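Local coordinates for OBG-type G domain-containing protein (Pyrococcus horikoshii, PDB 2E87) that is of uncharacterised function but binds GDP in its Obg-type G domain and is probably a GTP-binding protein related to nucleolar GTP-binding protein 1, at residues A[52-55]-A[56-60]; A[41-44]-A[45-49]. One frame throughout, in Å; residues are numbered along the deposited sequence.

Contact 1. Residues A[52-55]-A[56-60]; sequences TVSN and VVRDN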
loop_
_atom_site.group_PDB
_atom_site.type_symbol
_atom_site.label_atom_id
_atom_site.label_comp_id
_atom_site.label_asym_id
_atom_site.label_seq_id
_atom_site.Cartn_x
_atom_site.Cartn_y
_atom_site.Cartn_z
ATOM N N THR A 52 8.395 11.511 33.622
ATOM C CA THR A 52 9.163 10.540 32.864
ATOM C C THR A 52 8.235 9.477 32.270
ATOM O O THR A 52 8.385 9.092 31.112
ATOM C CB THR A 52 10.252 9.880 33.752
ATOM O OG1 THR A 52 11.018 10.900 34.402
ATOM C CG2 THR A 52 11.202 9.031 32.902
ATOM N N VAL A 53 7.269 9.001 33.049
ATOM C CA VAL A 53 6.345 8.003 32.521
ATOM C C VAL A 53 5.579 8.631 31.384
ATOM O O VAL A 53 5.425 8.037 30.331
ATOM C CB VAL A 53 5.327 7.528 33.567
ATOM C CG1 VAL A 53 4.198 6.717 32.882
ATOM C CG2 VAL A 53 6.033 6.679 34.606
ATOM N N SER A 54 5.111 9.847 31.598
ATOM C CA SER A 54 4.351 10.535 30.567
ATOM C C SER A 54 5.140 10.710 29.274
ATOM O O SER A 54 4.623 10.453 28.188
ATOM C CB SER A 54 3.887 11.898 31.071
ATOM O OG SER A 54 3.074 12.531 30.104
ATOM N N ASN A 55 6.399 11.120 29.391
ATOM C CA ASN A 55 7.223 11.335 28.211
ATOM C C ASN A 55 7.639 10.096 27.470
ATOM O O ASN A 55 7.666 10.086 26.243
ATOM C CB ASN A 55 8.473 12.133 28.558
ATOM C CG ASN A 55 8.239 13.605 28.462
ATOM O OD1 ASN A 55 7.634 14.201 29.351
ATOM N ND2 ASN A 55 8.689 14.210 27.358
ATOM N N VAL A 56 7.979 9.053 28.208
ATOM C CA VAL A 56 8.402 7.828 27.570
ATOM C C VAL A 56 7.249 7.209 26.796
ATOM O O VAL A 56 7.424 6.772 25.669
ATOM C CB VAL A 56 8.959 6.849 28.616
ATOM C CG1 VAL A 56 9.136 5.468 28.018
ATOM C CG2 VAL A 56 10.290 7.374 29.105
ATOM N N VAL A 57 6.064 7.192 27.395
ATOM C CA VAL A 57 4.908 6.621 26.718
ATOM C C VAL A 57 4.534 7.450 25.494
ATOM O O VAL A 57 4.352 6.914 24.403
ATOM C CB VAL A 57 3.685 6.547 27.651
ATOM C CG1 VAL A 57 2.445 6.223 26.843
ATOM C CG2 VAL A 57 3.915 5.506 28.725
ATOM N N ARG A 58 4.428 8.763 25.676
ATOM C CA ARG A 58 4.040 9.626 24.581
ATOM C C ARG A 58 5.060 9.632 23.458
ATOM O O ARG A 58 4.692 9.701 22.295
ATOM C CB ARG A 58 3.765 11.034 25.103
ATOM C CG ARG A 58 2.427 11.136 25.846
ATOM C CD ARG A 58 2.423 12.270 26.864
ATOM N NE ARG A 58 2.812 13.519 26.240
ATOM C CZ ARG A 58 3.857 14.244 26.605
ATOM N NH1 ARG A 58 4.629 13.854 27.608
ATOM N NH2 ARG A 58 4.139 15.354 25.944
ATOM N N ASP A 59 6.338 9.517 23.793
ATOM C CA ASP A 59 7.351 9.509 22.757
ATOM C C ASP A 59 7.265 8.256 21.903
ATOM O O ASP A 59 7.312 8.350 20.679
ATOM C CB ASP A 59 8.747 9.635 23.359
ATOM C CG ASP A 59 9.014 11.026 23.917
ATOM O OD1 ASP A 59 8.202 11.953 23.666
ATOM O OD2 ASP A 59 10.044 11.187 24.605
ATOM N N ASN A 60 7.128 7.087 22.529
ATOM C CA ASN A 60 7.038 5.858 21.747
ATOM C C ASN A 60 5.759 5.843 20.903
ATOM O O ASN A 60 5.807 5.578 19.698
ATOM C CB ASN A 60 7.121 4.619 22.652
ATOM C CG ASN A 60 8.556 4.343 23.155
ATOM O OD1 ASN A 60 9.334 3.636 22.513
ATOM N ND2 ASN A 60 8.904 4.923 24.304
#
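V56 meets T52 one helical turn back: its N donates to T52 O at 2.9 Å, and its CG2, the methyl beside the backbone N, also lies against that oxygen. The carbonyl of V56 is used twice in turn, by the backbone N and the side-chain ND2 of N60, which reach it from opposite faces of its plane; the ND2 bond to V56 O is 2.7 Å long and nearly straight, at 166°, with the oxygen in the amide plane of N60. V57 repeats the backbone bond to V53 O, and the two valines meet loosely by methyls, V53 CG1 to V57 CG2 at 4.3 Å. Both are buried, V53 against F132 and V136 of helix 122-142 and V57 against L17 and A21 of helix 14-30. R58 carries the polar part of the contact. R58 N bonds to S54 O at 3.0 Å, while the arginine side chain bends at chi3 (53°) and folds back over the same residue, R58 CD lying 3.1 Å from S54 O. R58 NH1 then gives two weak bonds, to S54 O and, at 3.2 Å, to S54 OG. That hydroxyl, set anti to its own N (chi1 -176°), is hydrogen-bonded to E109 of helix 88-117, which also makes a long, weak ion pair with R58. A leucine in place of R58 lacks the guanidinium, and S54 O and OG would probably lose their weak NH1 contacts while E109 lost a nearby positive charge. D59 closes the walk with a backbone bond from its N to N55 O, an oxygen whose position is less certain. Together these i to i+4 links are those of a regular alpha-helix whose valine face packs into the NOG1-type N-terminal helical bundle.

Contact 2. Residues A[41-44]-A[45-49]; sequences KARL and REELR
R43 and E47, one turn apart, run side by side and point the same way; with R43 CG anti to the backbone N (chi1 179°), the arginine's stem lies beside E47 OE2, 3.4 Å from R43 CG. Their charged ends do not meet: R43 NE stays 4.7 Å from E47 OE2, although the opposite charges probably still attract, and the guanidinium and carboxylate planes lie 30° apart. R43 sends NH1 on to weak bonds with S119 and N120. Backbone bonds bind the two turns of this alpha-helix, part of the NOG1-type N-terminal helical bundle. E46 N to A42 O is short, at 2.8 Å, and the E47 N to R43 O bond is also well formed. R45 N, by contrast, divides itself weakly between K41 O and A42 O, a local mixture of alpha and 3-10 bonding. Carbon atoms also lie against oxygens: E46 CG is 3.0 Å from A42 O, and L44 CD2 is 4.2 Å from E47 OE2. Two polar ends find their partners beyond this stretch of helix: R45 NE bonds to A29 O, and the E46 carboxylate forms a salt bridge with R129 of helix 122-142, though E46 OE1 is less surely placed.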
loop_
_atom_site.group_PDB
_atom_site.type_symbol
_atom_site.label_atom_id
_atom_site.label_comp_id
_atom_site.label_asym_id
_atom_site.label_seq_id
_atom_site.Cartn_x
_atom_site.Cartn_y
_atom_site.Cartn_z
ATOM N N LYS A 41 11.646 16.759 48.810
ATOM C CA LYS A 41 12.468 15.849 48.011
ATOM C C LYS A 41 11.668 14.692 47.434
ATOM O O LYS A 41 11.848 14.325 46.277
ATOM C CB LYS A 41 13.638 15.312 48.845
ATOM C CG LYS A 41 14.715 16.358 49.113
ATOM C CD LYS A 41 15.972 15.751 49.720
ATOM C CE LYS A 41 17.068 16.802 49.849
ATOM N NZ LYS A 41 18.248 16.331 50.632
ATOM N N ALA A 42 10.797 14.110 48.248
ATOM C CA ALA A 42 9.952 13.023 47.785
ATOM C C ALA A 42 9.014 13.598 46.713
ATOM O O ALA A 42 8.814 12.999 45.651
ATOM C CB ALA A 42 9.151 12.456 48.949
ATOM N N ARG A 43 8.470 14.779 46.997
ATOM C CA ARG A 43 7.556 15.463 46.095
ATOM C C ARG A 43 8.177 15.772 44.728
ATOM O O ARG A 43 7.511 15.650 43.701
ATOM C CB ARG A 43 7.042 16.749 46.763
ATOM C CG ARG A 43 6.086 17.588 45.913
ATOM C CD ARG A 43 5.367 18.656 46.745
ATOM N NE ARG A 43 6.271 19.667 47.297
ATOM C CZ ARG A 43 6.168 20.174 48.526
ATOM N NH1 ARG A 43 5.201 19.769 49.345
ATOM N NH2 ARG A 43 7.043 21.078 48.944
ATOM N N LEU A 44 9.447 16.165 44.705
ATOM C CA LEU A 44 10.112 16.463 43.437
ATOM C C LEU A 44 10.474 15.176 42.713
ATOM O O LEU A 44 10.690 15.174 41.508
ATOM C CB LEU A 44 11.396 17.267 43.656
ATOM C CG LEU A 44 11.299 18.622 44.359
ATOM C CD1 LEU A 44 12.689 19.235 44.457
ATOM C CD2 LEU A 44 10.363 19.537 43.590
ATOM N N ARG A 45 10.571 14.085 43.454
ATOM C CA ARG A 45 10.905 12.812 42.843
ATOM C C ARG A 45 9.661 12.257 42.176
ATOM O O ARG A 45 9.714 11.781 41.044
ATOM C CB ARG A 45 11.413 11.801 43.888
ATOM C CG ARG A 45 12.908 11.822 44.093
ATOM C CD ARG A 45 13.441 10.496 44.621
ATOM N NE ARG A 45 14.875 10.578 44.888
ATOM C CZ ARG A 45 15.396 11.052 46.017
ATOM N NH1 ARG A 45 14.599 11.476 46.991
ATOM N NH2 ARG A 45 16.712 11.118 46.167
ATOM N N GLU A 46 8.549 12.321 42.905
ATOM C CA GLU A 46 7.277 11.831 42.419
ATOM C C GLU A 46 6.871 12.613 41.176
ATOM O O GLU A 46 6.333 12.043 40.230
ATOM C CB GLU A 46 6.238 11.949 43.526
ATOM C CG GLU A 46 6.601 11.116 44.746
ATOM C CD GLU A 46 6.502 9.619 44.496
ATOM O OE1 GLU A 46 6.739 9.179 43.360
ATOM O OE2 GLU A 46 6.207 8.869 45.446
ATOM N N GLU A 47 7.147 13.913 41.178
ATOM C CA GLU A 47 6.853 14.755 40.021
ATOM C C GLU A 47 7.711 14.297 38.847
ATOM O O GLU A 47 7.236 14.223 37.709
ATOM C CB GLU A 47 7.172 16.220 40.311
ATOM C CG GLU A 47 6.107 16.939 41.086
ATOM C CD GLU A 47 6.547 18.321 41.531
ATOM O OE1 GLU A 47 7.027 19.112 40.681
ATOM O OE2 GLU A 47 6.402 18.610 42.733
ATOM N N LEU A 48 8.978 13.994 39.125
ATOM C CA LEU A 48 9.881 13.550 38.079
ATOM C C LEU A 48 9.369 12.241 37.503
ATOM O O LEU A 48 9.379 12.051 36.296
ATOM C CB LEU A 48 11.301 13.360 38.622
ATOM C CG LEU A 48 12.311 12.768 37.630
ATOM C CD1 LEU A 48 12.497 13.682 36.415
ATOM C CD2 LEU A 48 13.626 12.563 38.335
ATOM N N ARG A 49 8.920 11.336 38.370
ATOM C CA ARG A 49 8.410 10.058 37.903
ATOM C C ARG A 49 7.207 10.267 36.999
ATOM O O ARG A 49 7.130 9.681 35.915
ATOM C CB ARG A 49 7.994 9.171 39.070
ATOM C CG ARG A 49 9.125 8.606 39.885
ATOM C CD ARG A 49 8.601 7.477 40.771
ATOM N NE ARG A 49 9.665 6.813 41.519
ATOM C CZ ARG A 49 10.234 7.313 42.608
ATOM N NH1 ARG A 49 9.833 8.481 43.085
ATOM N NH2 ARG A 49 11.222 6.657 43.203
#

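In the fold
From the N terminus, the chain passes through helix 14-30 and enters helix 38-67, where contact 2 (41-49) comes first and contact 1 (52-60) follows. Neither encloses a loop, since each joins adjoining turns of one helix; they lie in series, neither nested nor crossed, with centres about 16 Å apart. T52 OG1, bonded to L48 O, links the end of one to the start of the other. Contact 2 meets the loop residues F32 and P34 and the end of helix 14-30 at A29, while contact 1 packs on the side of that helix. Both also face helices 88-117 and 122-142, well away from the GDP site of the G domain.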